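Local coordinates for histidine phosphotransfer protein (Medicago truncatula, PDB 4G78) that probably relays phosphoryl groups between cytokinin sensor histidine kinases and response regulators by way of an active histidine, at residues A16-Q21 / S125-N130; Q30-Q35 / D41-V46; E55-N60 / A79-G84; R102-A107 / C113-Q118. All coordinates share one frame; numbering follows the deposited sequence. Where two conformers were deposited one is given.

Contact 1. Residues A16-Q21 / S125-N130; sequences AAMFQQ and SLLKNN
Met18 and Asn130 pass each other in opposite directions, the thioether of the one running alongside the CB of the other. The methionine does its touching with its last two atoms: CE lies 3.5 Å from Asn130 CB, and SD is 3.7 Å from that same carbon. A bend at the final torsion (chi3 70°) turns the methyl aside from the line of the chain, and this carries CE to within 4.1 Å of Leu127 CD1, one turn earlier on the partner helix. Asn130 thus offers its aliphatic stem to the sulfur and methyl, while its amide is occupied within its own helix. Through this contact helix 6-20 is packed against the long helix 110-145 of the HPt helical bundle. Replacing Met18 by an alanine would probably open a gap beside Asn130 CB and leave Leu127 CD1 without its neighbour on this side. The asparagine amide is turned back along the helix, where ND2 donates to Leu126 O at 2.9 Å. That bond is bent (N-H...O 135°), and its donor stands above the carbonyl plane; the backbone N of Asn130 reaches the same oxygen from the opposite face. Leu127 also meets Phe50 of helix 41-66 and Val94 of helix 92-99, and Asn130 O accepts a hydrogen bond from His14 NE2.

Contact 2. Residues Q30-Q35 / D41-V46; sequences QLQKLQ and DFVIEV
Leu31 fits its branched end against three side chains from the first turns of helix 41-66, closing a helix-loop-helix connection in which the short helix 26-32 folds back on the start of its successor. The tight part is all hydrocarbon. One methyl, CD2, meets Phe42 CE2 at 3.8 Å, the two side chains crossing at about a right angle; the other, CD1, reaches Val46 CG1 at 3.9 Å. Closer to the backbone, Leu31 CB touches Val43 CG2 at 3.9 Å in the conformer described. Phe42 is put in place by its first torsion, which sets CG opposite the backbone N (chi1 164°), and Val46 CG2 covers one face of its ring, offset toward the rim. An alanine in place of Leu31 would probably leave Phe42 CE2 and Val46 CG1 facing a gap, with the ring freer to shift. The other side of the contact is looser and wet. Gln32 adds only its CG, 4.4 Å from Val43 CG2, and its backbone neighbour Leu31 O, near the end of its helix, turns to solvent for a partner. A water donates to Leu31 O at 3.0 Å and accepts from Val43 N, an amide in the first helical turn. The same carbonyl oxygen lies in the plane of the Phe42 ring at its edge, 3.5 Å from CD2.

Contact 3. Residues E55-N60 / A79-G84; sequences EKLLNN and AHQQKG
Leu57 reaches across from helix 41-66 and is met by two consecutive glutamines of helix 72-89, giving up the most surface of any residue here. Its CG lies opposite the backbone N (chi1 -176°), which carries the branched end across to the two glutamines. Gln82 comes second. Its chain is bent at chi2, 63°, so that the carbonyl end folds over against the leucine: in the conformers described, OE1 sits 3.6 Å from Leu57 CD1 and 3.7 Å from CD2, near both methyls at once. The stem packs too, with Gln82 CB 3.8 Å from Leu57 CD2. These are van der Waals contacts; the polar bond that fixes the turn of this buried amide is made by NE2, to Ser54 OG one helical turn back from Leu58. Gln81, exposed to solvent, contributes its methylene, CG lying 3.7 Å from Leu57 CD1. Just before the two glutamines, His80, the predicted phosphorylation site of the Hpt domain, leaves the backbone on the side away from segment 55-60. The pair of helices belongs to the HPt four-helix bundle. Next to Leu57, Leu58 packs on Leu120 and Tyr124 of helix 110-145, Gln82 touches Cys98 of helix 92-99, and Ala79 meets Phe101 of helix 101-106.

Contact 4. Residues R102-A107 / C113-Q118; sequences RNFCEA and CVRCLQ
The SG atoms of Cys105 and Cys113 meet at 3.9 Å, far too distant for a disulfide, and a third cysteine, Cys116, comes in beside the ring of Phe104. Three thiols and one aromatic therefore carry most of a contact between two helices that are neighbours in sequence. The motif is a tight helical hairpin: helix 101-106 leads through a brief turn into helix 110-145, and the two short segments run nearly antiparallel, their axes 152° apart and 9.8 Å from each other at closest approach. Phe104 is the main contributor. Its CG lies opposite its own carbonyl carbon (chi1 -69°), and the ring reaches toward the partner helix, where Cys116 and Arg115 meet it. Cys116 SG makes a sulfur-aromatic contact with it, 4.6 Å from the ring centroid and oblique to the ring; the nearest ring atom is CD2 at 3.5 Å. Cys113 SG, in the conformer described, reaches both Cys105 SG and the base of the phenylalanine, with Phe104 CB 3.9 Å away, so it fills the angle between two successive residues of helix 101-106. On the inner side the hairpin is backed by the bundle: Cys113 packs on Phe72 and Leu65, and Cys105 on Ile75. On the solvent side stands Arg115, whose guanidinium approaches the far part of the ring obliquely, NH2 standing 4.2 Å from Phe104 CE1.

How the contacts relate
Helix 110-145 runs through contacts 1 and 4, and helix 41-66 through contacts 2 and 3, so the four string out along the bundle: contacts 2 and 4 lie on opposite sides of the chain's centre, about 33 Å apart centre to centre. A salt bridge ties contact 1 to contact 3, Lys128 NZ standing 2.6 Å from Glu55 OE2. Contacts 3 and 4, with centres about 13 Å apart, touch twice: Leu58 CD2 packs on Leu117 CD1 at 4.1 Å, and His80, the predicted phosphorylation site and unmodified here, has its CD2 3.6 Å from Arg102 NH1. The centres of contacts 1 and 2 are about 17 Å apart, and about 19 Å or more from the others.

Contact 1. Residues A16-Q21 / S125-N130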
loop_
_atom_site.group_PDB
_atom_site.type_symbol
_atom_site.label_atom_id
_atom_site.label_comp_id
_atom_site.label_asym_id
_atom_site.label_seq_id
_atom_site.Cartn_x
_atom_site.Cartn_y
_atom_site.Cartn_z
ATOM N N ALA A 16 -3.923 -4.222 -14.127
ATOM C CA ALA A 16 -4.536 -3.077 -14.784
ATOM C C ALA A 16 -5.749 -2.568 -13.979
ATOM O O ALA A 16 -5.980 -1.358 -13.930
ATOM C CB ALA A 16 -4.948 -3.429 -16.205
ATOM N N ALA A 17 -6.518 -3.484 -13.409
ATOM C CA ALA A 17 -7.676 -3.075 -12.594
ATOM C C ALA A 17 -7.213 -2.293 -11.375
ATOM O O ALA A 17 -7.860 -1.317 -10.974
ATOM C CB ALA A 17 -8.480 -4.288 -12.197
ATOM N N MET A 18 -6.120 -2.718 -10.757
ATOM C CA MET A 18 -5.579 -1.994 -9.607
ATOM C C MET A 18 -5.218 -0.577 -9.967
ATOM O O MET A 18 -5.442 0.362 -9.184
ATOM C CB MET A 18 -4.421 -2.734 -8.982
ATOM C CG MET A 18 -4.764 -4.002 -8.282
ATOM S SD MET A 18 -3.407 -4.790 -7.417
ATOM C CE MET A 18 -3.180 -3.604 -6.076
ATOM N N PHE A 19 -4.598 -0.368 -11.137
ATOM C CA PHE A 19 -4.320 0.978 -11.575
ATOM C C PHE A 19 -5.623 1.746 -11.885
ATOM O O PHE A 19 -5.783 2.890 -11.467
ATOM C CB PHE A 19 -3.417 0.978 -12.831
ATOM C CG PHE A 19 -1.966 0.805 -12.494
ATOM C CD1 PHE A 19 -1.180 1.916 -12.214
ATOM C CD2 PHE A 19 -1.373 -0.448 -12.437
ATOM C CE1 PHE A 19 0.168 1.782 -11.904
ATOM C CE2 PHE A 19 -0.020 -0.590 -12.087
ATOM C CZ PHE A 19 0.713 0.540 -11.815
ATOM N N GLN A 20 -6.566 1.121 -12.596
ATOM C CA GLN A 20 -7.757 1.850 -13.024
ATOM C C GLN A 20 -8.559 2.329 -11.825
ATOM O O GLN A 20 -9.140 3.417 -11.838
ATOM C CB GLN A 20 -8.578 0.966 -13.966
ATOM C CG GLN A 20 -9.671 1.732 -14.687
ATOM C CD GLN A 20 -10.917 1.977 -13.867
ATOM O OE1 GLN A 20 -11.220 1.225 -12.930
ATOM N NE2 GLN A 20 -11.687 2.964 -14.265
ATOM N N GLN A 21 -8.629 1.495 -10.772
ATOM C CA GLN A 21 -9.353 1.811 -9.547
ATOM C C GLN A 21 -8.540 2.656 -8.570
ATOM O O GLN A 21 -9.024 3.017 -7.508
ATOM C CB GLN A 21 -9.918 0.553 -8.935
ATOM C CG GLN A 21 -11.107 0.003 -9.712
ATOM C CD GLN A 21 -12.320 0.901 -9.553
ATOM O OE1 GLN A 21 -12.861 0.957 -8.423
ATOM N NE2 GLN A 21 -12.736 1.595 -10.569
ATOM N N SER A 125 -5.649 -2.558 3.898
ATOM C CA SER A 125 -5.999 -3.952 3.725
ATOM C C SER A 125 -6.370 -4.269 2.277
ATOM O O SER A 125 -5.943 -5.326 1.757
ATOM C CB SER A 125 -7.133 -4.305 4.689
ATOM O OG SER A 125 -7.554 -5.634 4.461
ATOM N N LEU A 126 -7.099 -3.398 1.629
ATOM C CA LEU A 126 -7.460 -3.611 0.209
ATOM C C LEU A 126 -6.217 -3.695 -0.616
ATOM O O LEU A 126 -6.073 -4.551 -1.517
ATOM C CB LEU A 126 -8.370 -2.487 -0.296
ATOM C CG LEU A 126 -9.799 -2.503 0.221
ATOM C CD1 LEU A 126 -10.482 -1.207 -0.065
ATOM C CD2 LEU A 126 -10.553 -3.713 -0.462
ATOM N N LEU A 127 -5.283 -2.763 -0.382
ATOM C CA LEU A 127 -4.041 -2.752 -1.160
ATOM C C LEU A 127 -3.261 -4.036 -0.941
ATOM O O LEU A 127 -2.791 -4.674 -1.885
ATOM C CB LEU A 127 -3.225 -1.546 -0.766
ATOM C CG LEU A 127 -1.841 -1.523 -1.406
ATOM C CD1 LEU A 127 -1.912 -1.270 -2.903
ATOM C CD2 LEU A 127 -0.993 -0.568 -0.712
ATOM N N LYS A 128 -3.054 -4.386 0.338
ATOM C CA LYS A 128 -2.209 -5.546 0.654
ATOM C C LYS A 128 -2.814 -6.802 0.056
ATOM O O LYS A 128 -2.111 -7.628 -0.544
ATOM C CB LYS A 128 -2.036 -5.667 2.160
ATOM C CG LYS A 128 -1.166 -6.838 2.538
ATOM C CD LYS A 128 -0.836 -6.920 3.981
ATOM C CE LYS A 128 0.155 -7.978 4.340
ATOM N NZ LYS A 128 0.240 -8.225 5.785
ATOM N N ASN A 129 -4.131 -7.003 0.224
ATOM C CA ASN A 129 -4.756 -8.234 -0.316
ATOM C C ASN A 129 -4.656 -8.268 -1.853
ATOM O O ASN A 129 -4.372 -9.351 -2.421
ATOM C CB ASN A 129 -6.148 -8.334 0.135
ATOM C CG ASN A 129 -6.183 -8.701 1.637
ATOM O OD1 ASN A 129 -5.243 -9.231 2.230
ATOM N ND2 ASN A 129 -7.293 -8.397 2.185
ATOM N N ASN A 130 -4.855 -7.159 -2.491
ATOM C CA ASN A 130 -4.770 -7.119 -3.973
ATOM C C ASN A 130 -3.316 -7.340 -4.423
ATOM O O ASN A 130 -3.101 -8.055 -5.426
ATOM C CB ASN A 130 -5.363 -5.856 -4.508
ATOM C CG ASN A 130 -6.874 -5.893 -4.632
ATOM O OD1 ASN A 130 -7.405 -6.700 -5.373
ATOM N ND2 ASN A 130 -7.589 -5.106 -3.910
#

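Contact 2. Residues Q30-Q35 / D41-V46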
loop_
_atom_site.group_PDB
_atom_site.type_symbol
_atom_site.label_atom_id
_atom_site.label_comp_id
_atom_site.label_asym_id
_atom_site.label_seq_id
_atom_site.Cartn_x
_atom_site.Cartn_y
_atom_site.Cartn_z
ATOM N N GLN A 30 7.327 2.118 -11.635
ATOM C CA GLN A 30 8.809 2.321 -11.566
ATOM C C GLN A 30 9.445 1.157 -10.869
ATOM O O GLN A 30 10.534 0.719 -11.257
ATOM C CB GLN A 30 9.141 3.614 -10.882
ATOM C CG GLN A 30 8.700 4.847 -11.610
ATOM C CD GLN A 30 9.264 5.015 -12.945
ATOM O OE1 GLN A 30 10.451 4.661 -13.163
ATOM N NE2 GLN A 30 8.530 5.455 -13.915
ATOM N N LEU A 31 8.879 0.679 -9.781
ATOM C CA LEU A 31 9.436 -0.512 -9.083
ATOM C C LEU A 31 9.437 -1.690 -9.972
ATOM O O LEU A 31 10.322 -2.561 -9.849
ATOM C CB LEU A 31 8.690 -0.759 -7.816
ATOM C CG LEU A 31 8.731 0.263 -6.720
ATOM C CD1 LEU A 31 7.821 -0.180 -5.554
ATOM C CD2 LEU A 31 10.195 0.568 -6.268
ATOM N N GLN A 32 8.393 -1.863 -10.787
ATOM C CA GLN A 32 8.222 -3.042 -11.609
ATOM C C GLN A 32 9.019 -3.019 -12.898
ATOM O O GLN A 32 9.142 -4.075 -13.544
ATOM C CB GLN A 32 6.765 -3.202 -12.078
ATOM C CG GLN A 32 5.888 -3.493 -10.971
ATOM C CD GLN A 32 4.578 -3.869 -11.659
ATOM O OE1 GLN A 32 4.213 -5.041 -11.515
ATOM N NE2 GLN A 32 4.081 -2.937 -12.393
ATOM N N LYS A 33 9.572 -1.879 -13.244
ATOM C CA LYS A 33 10.160 -1.768 -14.602
ATOM C C LYS A 33 11.258 -2.753 -14.772
ATOM O O LYS A 33 12.025 -3.040 -13.786
ATOM C CB LYS A 33 10.549 -0.327 -14.836
ATOM C CG LYS A 33 11.682 0.192 -13.947
ATOM C CD LYS A 33 11.976 1.674 -14.284
ATOM C CE LYS A 33 12.147 2.464 -12.977
ATOM N NZ LYS A 33 13.394 3.271 -12.960
ATOM N N LEU A 34 11.438 -3.324 -15.926
ATOM C CA LEU A 34 12.599 -4.104 -16.257
ATOM C C LEU A 34 13.911 -3.270 -15.927
ATOM O O LEU A 34 13.938 -2.116 -16.340
ATOM C CB LEU A 34 12.658 -4.641 -17.605
ATOM C CG LEU A 34 11.978 -5.930 -18.002
ATOM C CD1 LEU A 34 11.875 -6.003 -19.515
ATOM C CD2 LEU A 34 12.625 -7.177 -17.425
ATOM N N GLN A 35 14.846 -3.902 -15.361
ATOM C CA GLN A 35 16.196 -3.452 -14.984
ATOM C C GLN A 35 17.245 -4.502 -15.334
ATOM O O GLN A 35 16.913 -5.649 -15.449
ATOM C CB GLN A 35 16.257 -3.167 -13.483
ATOM C CG GLN A 35 15.357 -2.024 -13.036
ATOM C CD GLN A 35 16.034 -0.693 -13.270
ATOM O OE1 GLN A 35 16.260 -0.307 -14.397
ATOM N NE2 GLN A 35 16.415 -0.030 -12.207
ATOM N N ASP A 41 11.089 -10.030 -8.058
ATOM C CA ASP A 41 11.126 -10.139 -6.610
ATOM C C ASP A 41 11.623 -8.838 -6.019
ATOM O O ASP A 41 11.261 -8.712 -4.939
ATOM C CB ASP A 41 11.908 -11.353 -6.216
ATOM C CG ASP A 41 11.424 -12.675 -6.621
ATOM O OD1 ASP A 41 10.229 -12.936 -6.795
ATOM O OD2 ASP A 41 12.256 -13.643 -6.688
ATOM N N PHE A 42 12.168 -7.916 -6.887
ATOM C CA PHE A 42 12.551 -6.699 -6.227
ATOM C C PHE A 42 11.330 -6.014 -5.647
ATOM O O PHE A 42 11.312 -5.540 -4.523
ATOM C CB PHE A 42 13.318 -5.787 -7.264
ATOM C CG PHE A 42 13.422 -4.367 -6.832
ATOM C CD1 PHE A 42 14.201 -3.967 -5.753
ATOM C CD2 PHE A 42 12.721 -3.407 -7.514
ATOM C CE1 PHE A 42 14.304 -2.603 -5.465
ATOM C CE2 PHE A 42 12.834 -2.076 -7.196
ATOM C CZ PHE A 42 13.628 -1.677 -6.181
ATOM N N VAL A 43 10.258 -5.928 -6.453
ATOM C CA VAL A 43 9.039 -5.251 -5.961
ATOM C C VAL A 43 8.455 -5.976 -4.779
ATOM O O VAL A 43 7.953 -5.337 -3.858
ATOM C CB VAL A 43 8.047 -4.961 -7.135
ATOM C CG1 VAL A 43 7.452 -6.194 -7.801
ATOM C CG2 VAL A 43 6.921 -3.997 -6.715
ATOM N N ILE A 44 8.506 -7.319 -4.762
ATOM C CA ILE A 44 8.017 -8.086 -3.625
ATOM C C ILE A 44 8.830 -7.751 -2.384
ATOM O O ILE A 44 8.271 -7.590 -1.301
ATOM C CB ILE A 44 7.943 -9.610 -3.897
ATOM C CG1 ILE A 44 7.026 -9.885 -5.099
ATOM C CG2 ILE A 44 7.553 -10.380 -2.663
ATOM C CD1 ILE A 44 6.965 -11.316 -5.566
ATOM N N GLU A 45 10.162 -7.680 -2.530
ATOM C CA GLU A 45 11.042 -7.354 -1.404
ATOM C C GLU A 45 10.664 -5.966 -0.823
ATOM O O GLU A 45 10.585 -5.786 0.390
ATOM C CB GLU A 45 12.497 -7.450 -1.709
ATOM C CG GLU A 45 12.943 -8.851 -2.099
ATOM C CD GLU A 45 12.658 -10.023 -1.149
ATOM O OE1 GLU A 45 13.457 -10.091 -0.188
ATOM O OE2 GLU A 45 11.714 -10.772 -1.404
ATOM N N VAL A 46 10.535 -4.999 -1.722
ATOM C CA VAL A 46 10.166 -3.634 -1.314
ATOM C C VAL A 46 8.803 -3.657 -0.601
ATOM O O VAL A 46 8.659 -3.030 0.464
ATOM C CB VAL A 46 10.135 -2.704 -2.503
ATOM C CG1 VAL A 46 9.470 -1.386 -2.177
ATOM C CG2 VAL A 46 11.544 -2.442 -3.045
HETATM O O HOH W 1 10.521 -5.591 -9.619
#

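Contact 3. Residues E55-N60 / A79-G84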
loop_
_atom_site.group_PDB
_atom_site.type_symbol
_atom_site.label_atom_id
_atom_site.label_comp_id
_atom_site.label_asym_id
_atom_site.label_seq_id
_atom_site.Cartn_x
_atom_site.Cartn_y
_atom_site.Cartn_z
ATOM N N GLU A 55 2.183 -1.736 9.007
ATOM C CA GLU A 55 1.341 -2.386 10.028
ATOM C C GLU A 55 1.745 -1.902 11.404
ATOM O O GLU A 55 0.874 -1.667 12.268
ATOM C CB GLU A 55 1.461 -3.889 9.873
ATOM C CG GLU A 55 0.694 -4.322 8.603
ATOM C CD GLU A 55 0.983 -5.700 8.137
ATOM O OE1 GLU A 55 1.383 -6.530 8.942
ATOM O OE2 GLU A 55 0.798 -5.948 6.914
ATOM N N LYS A 56 3.019 -1.728 11.649
ATOM C CA LYS A 56 3.474 -1.151 12.917
ATOM C C LYS A 56 2.943 0.230 13.081
ATOM O O LYS A 56 2.454 0.623 14.217
ATOM C CB LYS A 56 4.985 -1.222 13.005
ATOM C CG LYS A 56 5.547 -2.579 13.346
ATOM C CD LYS A 56 6.533 -2.492 14.532
ATOM C CE LYS A 56 7.156 -3.836 14.780
ATOM N NZ LYS A 56 6.268 -4.716 15.627
ATOM N N LEU A 57 3.017 1.090 12.063
ATOM C CA LEU A 57 2.573 2.424 12.128
ATOM C C LEU A 57 1.084 2.529 12.407
ATOM O O LEU A 57 0.607 3.308 13.234
ATOM C CB LEU A 57 3.048 3.212 10.893
ATOM C CG LEU A 57 2.729 4.655 10.858
ATOM C CD1 LEU A 57 3.702 5.346 9.912
ATOM C CD2 LEU A 57 1.325 4.934 10.384
ATOM N N LEU A 58 0.282 1.742 11.664
ATOM C CA LEU A 58 -1.155 1.749 11.874
ATOM C C LEU A 58 -1.475 1.321 13.292
ATOM O O LEU A 58 -2.434 1.909 13.902
ATOM C CB LEU A 58 -1.847 0.776 10.897
ATOM C CG LEU A 58 -1.858 1.269 9.462
ATOM C CD1 LEU A 58 -2.571 0.387 8.472
ATOM C CD2 LEU A 58 -2.665 2.528 9.374
ATOM N N ASN A 59 -0.797 0.328 13.824
ATOM C CA ASN A 59 -1.055 -0.089 15.231
ATOM C C ASN A 59 -0.715 1.070 16.168
ATOM O O ASN A 59 -1.459 1.355 17.137
ATOM C CB ASN A 59 -0.275 -1.325 15.539
ATOM C CG ASN A 59 -0.780 -2.575 14.905
ATOM O OD1 ASN A 59 0.052 -3.559 14.818
ATOM N ND2 ASN A 59 -2.079 -2.483 14.491
ATOM N N ASN A 60 0.394 1.794 15.894
ATOM C CA ASN A 60 0.718 2.954 16.717
ATOM C C ASN A 60 -0.293 4.008 16.664
ATOM O O ASN A 60 -0.633 4.653 17.688
ATOM C CB ASN A 60 2.109 3.501 16.320
ATOM C CG ASN A 60 3.233 2.618 16.783
ATOM O OD1 ASN A 60 3.104 2.024 17.818
ATOM N ND2 ASN A 60 4.385 2.517 16.229
ATOM N N ALA A 79 0.745 10.114 10.353
ATOM C CA ALA A 79 0.065 10.202 9.043
ATOM C C ALA A 79 1.059 10.698 7.982
ATOM O O ALA A 79 1.052 10.186 6.862
ATOM C CB ALA A 79 -1.129 11.099 9.108
ATOM N N HIS A 80 1.909 11.681 8.316
ATOM C CA HIS A 80 2.880 12.178 7.398
ATOM C C HIS A 80 3.902 11.149 7.045
ATOM O O HIS A 80 4.315 10.983 5.866
ATOM C CB HIS A 80 3.560 13.422 8.022
ATOM C CG HIS A 80 4.581 14.069 7.164
ATOM N ND1 HIS A 80 6.005 13.974 7.231
ATOM C CD2 HIS A 80 4.288 14.866 6.105
ATOM C CE1 HIS A 80 6.460 14.676 6.221
ATOM N NE2 HIS A 80 5.438 15.234 5.484
ATOM N N GLN A 81 4.380 10.381 8.018
ATOM C CA GLN A 81 5.317 9.303 7.759
ATOM C C GLN A 81 4.693 8.280 6.834
ATOM O O GLN A 81 5.322 7.807 5.880
ATOM C CB GLN A 81 5.856 8.694 9.034
ATOM C CG GLN A 81 6.654 7.394 8.864
ATOM C CD GLN A 81 8.018 7.667 8.283
ATOM O OE1 GLN A 81 8.636 8.731 8.490
ATOM N NE2 GLN A 81 8.543 6.633 7.554
ATOM N N GLN A 82 3.450 7.857 7.127
ATOM C CA GLN A 82 2.789 6.876 6.259
ATOM C C GLN A 82 2.557 7.427 4.878
ATOM O O GLN A 82 2.610 6.671 3.892
ATOM C CB GLN A 82 1.495 6.400 6.911
ATOM C CG GLN A 82 0.838 5.256 6.165
ATOM C CD GLN A 82 1.658 4.008 6.123
ATOM O OE1 GLN A 82 2.344 3.658 7.093
ATOM N NE2 GLN A 82 1.628 3.255 5.010
ATOM N N LYS A 83 2.289 8.708 4.740
ATOM C CA LYS A 83 2.101 9.295 3.418
ATOM C C LYS A 83 3.351 9.087 2.575
ATOM O O LYS A 83 3.274 8.671 1.422
ATOM C CB LYS A 83 1.788 10.782 3.561
ATOM C CG LYS A 83 1.341 11.408 2.250
ATOM C CD LYS A 83 1.358 12.914 2.353
ATOM C CE LYS A 83 0.346 13.516 3.225
ATOM N NZ LYS A 83 0.229 14.991 2.937
ATOM N N GLY A 84 4.531 9.421 3.142
ATOM C CA GLY A 84 5.757 9.306 2.388
ATOM C C GLY A 84 6.104 7.839 2.091
ATOM O O GLY A 84 6.606 7.514 1.014
#

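Contact 4. Residues R102-A107 / C113-Q118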
loop_
_atom_site.group_PDB
_atom_site.type_symbol
_atom_site.label_atom_id
_atom_site.label_comp_id
_atom_site.label_asym_id
_atom_site.label_seq_id
_atom_site.Cartn_x
_atom_site.Cartn_y
_atom_site.Cartn_z
ATOM N N ARG A 102 -4.264 15.798 8.544
ATOM C CA ARG A 102 -3.648 17.013 9.099
ATOM C C ARG A 102 -4.734 17.980 9.534
ATOM O O ARG A 102 -4.640 18.567 10.613
ATOM C CB ARG A 102 -2.730 17.618 8.039
ATOM C CG ARG A 102 -1.787 18.706 8.539
ATOM C CD ARG A 102 -0.536 18.747 7.661
ATOM N NE ARG A 102 0.661 18.374 8.386
ATOM C CZ ARG A 102 1.520 17.426 8.065
ATOM N NH1 ARG A 102 1.347 16.675 6.985
ATOM N NH2 ARG A 102 2.582 17.209 8.837
ATOM N N ASN A 103 -5.653 18.111 8.626
ATOM C CA ASN A 103 -6.720 19.090 8.981
ATOM C C ASN A 103 -7.322 18.738 10.337
ATOM O O ASN A 103 -7.569 19.631 11.170
ATOM C CB ASN A 103 -7.723 19.007 7.821
ATOM C CG ASN A 103 -8.861 20.002 7.836
ATOM O OD1 ASN A 103 -9.230 20.605 8.848
ATOM N ND2 ASN A 103 -9.458 20.225 6.679
ATOM N N PHE A 104 -7.716 17.559 10.655
ATOM C CA PHE A 104 -8.323 17.165 11.918
ATOM C C PHE A 104 -7.354 17.214 13.094
ATOM O O PHE A 104 -7.796 17.528 14.179
ATOM C CB PHE A 104 -8.844 15.810 11.704
ATOM C CG PHE A 104 -10.041 15.756 10.759
ATOM C CD1 PHE A 104 -11.187 16.455 11.016
ATOM C CD2 PHE A 104 -9.932 14.986 9.613
ATOM C CE1 PHE A 104 -12.327 16.352 10.212
ATOM C CE2 PHE A 104 -11.061 14.851 8.835
ATOM C CZ PHE A 104 -12.222 15.562 9.062
ATOM N N CYS A 105 -6.111 16.906 12.818
ATOM C CA CYS A 105 -5.114 16.980 13.877
ATOM C C CYS A 105 -4.946 18.427 14.300
ATOM O O CYS A 105 -4.901 18.728 15.500
ATOM C CB CYS A 105 -3.776 16.392 13.431
ATOM S SG CYS A 105 -3.821 14.637 13.255
ATOM N N GLU A 106 -4.805 19.367 13.357
ATOM C CA GLU A 106 -4.615 20.760 13.793
ATOM C C GLU A 106 -5.796 21.279 14.534
ATOM O O GLU A 106 -5.546 22.148 15.366
ATOM C CB GLU A 106 -4.204 21.610 12.616
ATOM C CG GLU A 106 -2.968 21.099 11.910
ATOM C CD GLU A 106 -1.824 22.062 11.867
ATOM O OE1 GLU A 106 -1.252 22.342 12.943
ATOM O OE2 GLU A 106 -1.477 22.510 10.759
ATOM N N ALA A 107 -6.976 20.770 14.253
ATOM C CA ALA A 107 -8.190 21.158 15.002
ATOM C C ALA A 107 -8.417 20.364 16.321
ATOM O O ALA A 107 -9.500 20.671 16.869
ATOM C CB ALA A 107 -9.490 20.971 14.209
ATOM N N CYS A 113 -10.389 12.263 13.086
ATOM C CA CYS A 113 -9.218 11.407 13.072
ATOM C C CYS A 113 -9.623 9.921 13.049
ATOM O O CYS A 113 -8.966 9.112 12.357
ATOM C CB CYS A 113 -8.259 11.678 14.219
ATOM S SG CYS A 113 -7.348 13.213 14.136
ATOM N N VAL A 114 -10.651 9.563 13.833
ATOM C CA VAL A 114 -11.116 8.174 13.854
ATOM C C VAL A 114 -11.555 7.805 12.498
ATOM O O VAL A 114 -11.253 6.715 11.989
ATOM C CB VAL A 114 -12.233 8.056 14.912
ATOM C CG1 VAL A 114 -13.033 6.819 14.648
ATOM C CG2 VAL A 114 -11.604 8.189 16.327
ATOM N N ARG A 115 -12.360 8.681 11.840
ATOM C CA ARG A 115 -12.836 8.350 10.458
ATOM C C ARG A 115 -11.657 8.141 9.560
ATOM O O ARG A 115 -11.672 7.253 8.675
ATOM C CB ARG A 115 -13.720 9.523 9.984
ATOM C CG ARG A 115 -15.084 9.566 10.740
ATOM C CD ARG A 115 -16.020 10.476 9.933
ATOM N NE ARG A 115 -15.762 11.860 10.078
ATOM C CZ ARG A 115 -16.104 12.692 11.019
ATOM N NH1 ARG A 115 -16.832 12.306 12.072
ATOM N NH2 ARG A 115 -15.740 13.986 10.956
ATOM N N CYS A 116 -10.680 9.061 9.584
ATOM C CA CYS A 116 -9.508 8.962 8.753
ATOM C C CYS A 116 -8.775 7.636 8.978
ATOM O O CYS A 116 -8.329 6.958 8.049
ATOM C CB CYS A 116 -8.524 10.123 8.955
ATOM S SG CYS A 116 -9.175 11.711 8.491
ATOM N N LEU A 117 -8.608 7.229 10.238
ATOM C CA LEU A 117 -7.943 5.958 10.549
ATOM C C LEU A 117 -8.709 4.743 10.047
ATOM O O LEU A 117 -8.112 3.794 9.502
ATOM C CB LEU A 117 -7.632 5.845 12.028
ATOM C CG LEU A 117 -6.849 4.552 12.416
ATOM C CD1 LEU A 117 -5.525 4.466 11.619
ATOM C CD2 LEU A 117 -6.806 4.422 13.904
ATOM N N GLN A 118 -10.040 4.801 10.147
ATOM C CA GLN A 118 -10.819 3.707 9.618
ATOM C C GLN A 118 -10.635 3.598 8.073
ATOM O O GLN A 118 -10.442 2.477 7.589
ATOM C CB GLN A 118 -12.308 3.869 9.938
ATOM C CG GLN A 118 -12.712 3.748 11.379
ATOM C CD GLN A 118 -14.043 4.368 11.790
ATOM O OE1 GLN A 118 -14.652 5.198 11.121
ATOM N NE2 GLN A 118 -14.409 3.886 12.960
#